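Local coordinates for protein ADP-dependent L-serine kinase SerK (Thermococcus kodakarensis KOD1, PDB 5X0K) that phosphorylates free L-serine with ADP, yielding O-phospho-L-serine and AMP in the first step of cysteine biosynthesis from serine, at residues P7-P12 and R224-F229. The protein carries 1 engineered substitution. Sequence-based numbering, arbitrary orientation.
Sequences PKYDIP and RHVLPF
Y9, I11 and P12 lie along R224, V226 and the turn that follows, where a loop passes an edge of the mixed sheet: segment 7-12, with an inverse gamma turn centred on K8, links strands 4-5 and 13-14, and strand 224-226 pairs antiparallel with strand 98-107. The two runs point in similar directions and are closest at the P12–F229 end, whose CA atoms are 5.0 Å apart. There I11 packs on backbone: its CG2, placed anti to the backbone N, reaches C of F229 at 3.6 Å, while the other branch brings CD1 to 3.9 Å from O of L227. CG of P12 sits 3.3 Å from O of P228, and CA of F229 makes a CA-H...O contact with O of P12. A backbone hydrogen bond between P12, through its carbonyl, and N230 continues the association beyond F229.

Burial varies by residue: R224 is buried and I11 partly so, while Y9 and P12 face solvent. Apolar contact is looser at Y9, whose CE2 only grazes V226 CG2 at 4.4 Å; P7 CB covers one ring face near the rim. The R224 chain bends at chi3, turning the guanidinium nearly parallel to the Y9 ring (4°) but offset from its plane, with NH1 at the ring edge. R224 NE is bonded to the carbonyl O of T101, which ties this group to strand 98-107. A leucine in its place would probably leave the T101 carbonyl and the Y9 hydroxyl without this donor, freeing the tyrosine ring to shift.

The strand also carries H225, which binds O-phospho-L-serine, and the R224 side chain lies about 4 Å from that of W102, another residue that binds that product. The one cross-segment hydrogen bond is long and bent: NH1 of R224 donates to OH of Y9 over 3.2 Å at 135°, the oxygen lying 30° out of the guanidinium plane.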
loop_
_atom_site.group_PDB
_atom_site.type_symbol
_atom_site.label_atom_id
_atom_site.label_comp_id
_atom_site.label_asym_id
_atom_site.label_seq_id
_atom_site.Cartn_x
_atom_site.Cartn_y
_atom_site.Cartn_z
ATOM N N PRO A 7 -2.919 11.797 8.218
ATOM C CA PRO A 7 -3.166 12.538 9.467
ATOM C C PRO A 7 -1.969 12.399 10.413
ATOM O O PRO A 7 -1.190 11.449 10.279
ATOM C CB PRO A 7 -4.403 11.850 10.058
ATOM C CG PRO A 7 -5.023 11.169 8.901
ATOM C CD PRO A 7 -3.880 10.697 8.062
ATOM N N LYS A 8 -1.812 13.348 11.338
ATOM C CA LYS A 8 -0.592 13.406 12.162
ATOM C C LYS A 8 -0.617 12.340 13.258
ATOM O O LYS A 8 -0.672 12.657 14.450
ATOM C CB LYS A 8 -0.406 14.809 12.739
ATOM C CG LYS A 8 -0.204 15.863 11.665
ATOM N N TYR A 9 -0.551 11.082 12.851
ATOM C CA TYR A 9 -0.918 9.965 13.735
ATOM C C TYR A 9 -0.010 9.819 14.946
ATOM O O TYR A 9 1.118 9.363 14.814
ATOM C CB TYR A 9 -0.997 8.632 12.987
ATOM C CG TYR A 9 -2.211 8.482 12.102
ATOM C CD1 TYR A 9 -3.507 8.714 12.594
ATOM C CD2 TYR A 9 -2.074 8.094 10.775
ATOM C CE1 TYR A 9 -4.622 8.576 11.781
ATOM C CE2 TYR A 9 -3.177 7.942 9.959
ATOM C CZ TYR A 9 -4.453 8.182 10.461
ATOM O OH TYR A 9 -5.562 8.032 9.653
ATOM N N ASP A 10 -0.532 10.178 16.116
ATOM C CA ASP A 10 0.162 9.921 17.372
ATOM C C ASP A 10 0.123 8.427 17.569
ATOM O O ASP A 10 -0.899 7.871 17.985
ATOM C CB ASP A 10 -0.532 10.620 18.530
ATOM C CG ASP A 10 0.395 10.925 19.695
ATOM O OD1 ASP A 10 1.450 10.288 19.875
ATOM O OD2 ASP A 10 0.032 11.842 20.438
ATOM N N ILE A 11 1.181 7.778 17.134
ATOM C CA ILE A 11 1.359 6.350 17.380
ATOM C C ILE A 11 2.543 6.255 18.307
ATOM O O ILE A 11 3.601 6.812 17.987
ATOM C CB ILE A 11 1.727 5.584 16.097
ATOM C CG1 ILE A 11 0.627 5.707 15.036
ATOM C CG2 ILE A 11 2.030 4.130 16.433
ATOM C CD1 ILE A 11 -0.783 5.578 15.561
ATOM N N PRO A 12 2.410 5.539 19.430
ATOM C CA PRO A 12 3.546 5.440 20.328
ATOM C C PRO A 12 4.632 4.528 19.829
ATOM O O PRO A 12 4.374 3.540 19.156
ATOM C CB PRO A 12 2.916 4.887 21.617
ATOM C CG PRO A 12 1.808 4.068 21.111
ATOM C CD PRO A 12 1.217 4.911 20.023
ATOM N N ARG A 224 -3.399 0.327 4.307
ATOM C CA ARG A 224 -2.821 1.369 5.151
ATOM C C ARG A 224 -3.103 0.943 6.566
ATOM O O ARG A 224 -4.178 1.167 7.096
ATOM C CB ARG A 224 -3.397 2.754 4.830
ATOM C CG ARG A 224 -2.644 3.897 5.528
ATOM C CD ARG A 224 -3.127 5.277 5.103
ATOM N NE ARG A 224 -4.540 5.488 5.435
ATOM C CZ ARG A 224 -5.022 5.754 6.649
ATOM N NH1 ARG A 224 -4.220 5.921 7.694
ATOM N NH2 ARG A 224 -6.335 5.893 6.813
ATOM N N HIS A 225 -2.144 0.241 7.159
ATOM C CA HIS A 225 -2.359 -0.321 8.471
ATOM C C HIS A 225 -2.112 0.752 9.492
ATOM O O HIS A 225 -1.114 1.484 9.416
ATOM C CB HIS A 225 -1.442 -1.506 8.736
ATOM C CG HIS A 225 -1.818 -2.736 7.986
ATOM N ND1 HIS A 225 -1.347 -3.009 6.723
ATOM C CD2 HIS A 225 -2.551 -3.810 8.355
ATOM C CE1 HIS A 225 -1.819 -4.167 6.317
ATOM N NE2 HIS A 225 -2.546 -4.680 7.295
ATOM N N VAL A 226 -3.027 0.871 10.441
ATOM C CA VAL A 226 -2.815 1.718 11.618
ATOM C C VAL A 226 -2.639 0.781 12.805
ATOM O O VAL A 226 -3.528 -0.008 13.157
ATOM C CB VAL A 226 -3.947 2.728 11.821
ATOM C CG1 VAL A 226 -3.777 3.449 13.149
ATOM C CG2 VAL A 226 -3.944 3.718 10.671
ATOM N N LEU A 227 -1.441 0.830 13.364
ATOM C CA LEU A 227 -1.001 -0.140 14.368
ATOM C C LEU A 227 -0.995 0.490 15.747
ATOM O O LEU A 227 -0.957 1.719 15.849
ATOM C CB LEU A 227 0.404 -0.620 14.017
ATOM C CG LEU A 227 0.592 -1.416 12.708
ATOM C CD1 LEU A 227 2.003 -1.918 12.654
ATOM C CD2 LEU A 227 -0.365 -2.577 12.627
ATOM N N PRO A 228 -1.072 -0.329 16.820
ATOM C CA PRO A 228 -1.004 0.240 18.156
ATOM C C PRO A 228 0.362 0.775 18.590
ATOM O O PRO A 228 0.422 1.448 19.620
ATOM C CB PRO A 228 -1.438 -0.916 19.063
ATOM C CG PRO A 228 -1.061 -2.130 18.302
ATOM C CD PRO A 228 -1.220 -1.802 16.855
ATOM N N PHE A 229 1.422 0.479 17.836
ATOM C CA PHE A 229 2.763 0.963 18.140
ATOM C C PHE A 229 3.679 0.921 16.914
ATOM O O PHE A 229 3.443 0.165 15.972
ATOM C CB PHE A 229 3.375 0.142 19.297
ATOM C CG PHE A 229 3.664 -1.288 18.927
ATOM C CD1 PHE A 229 4.891 -1.650 18.357
ATOM C CD2 PHE A 229 2.703 -2.266 19.108
ATOM C CE1 PHE A 229 5.145 -2.977 17.974
ATOM C CE2 PHE A 229 2.955 -3.590 18.727
ATOM C CZ PHE A 229 4.172 -3.933 18.160
#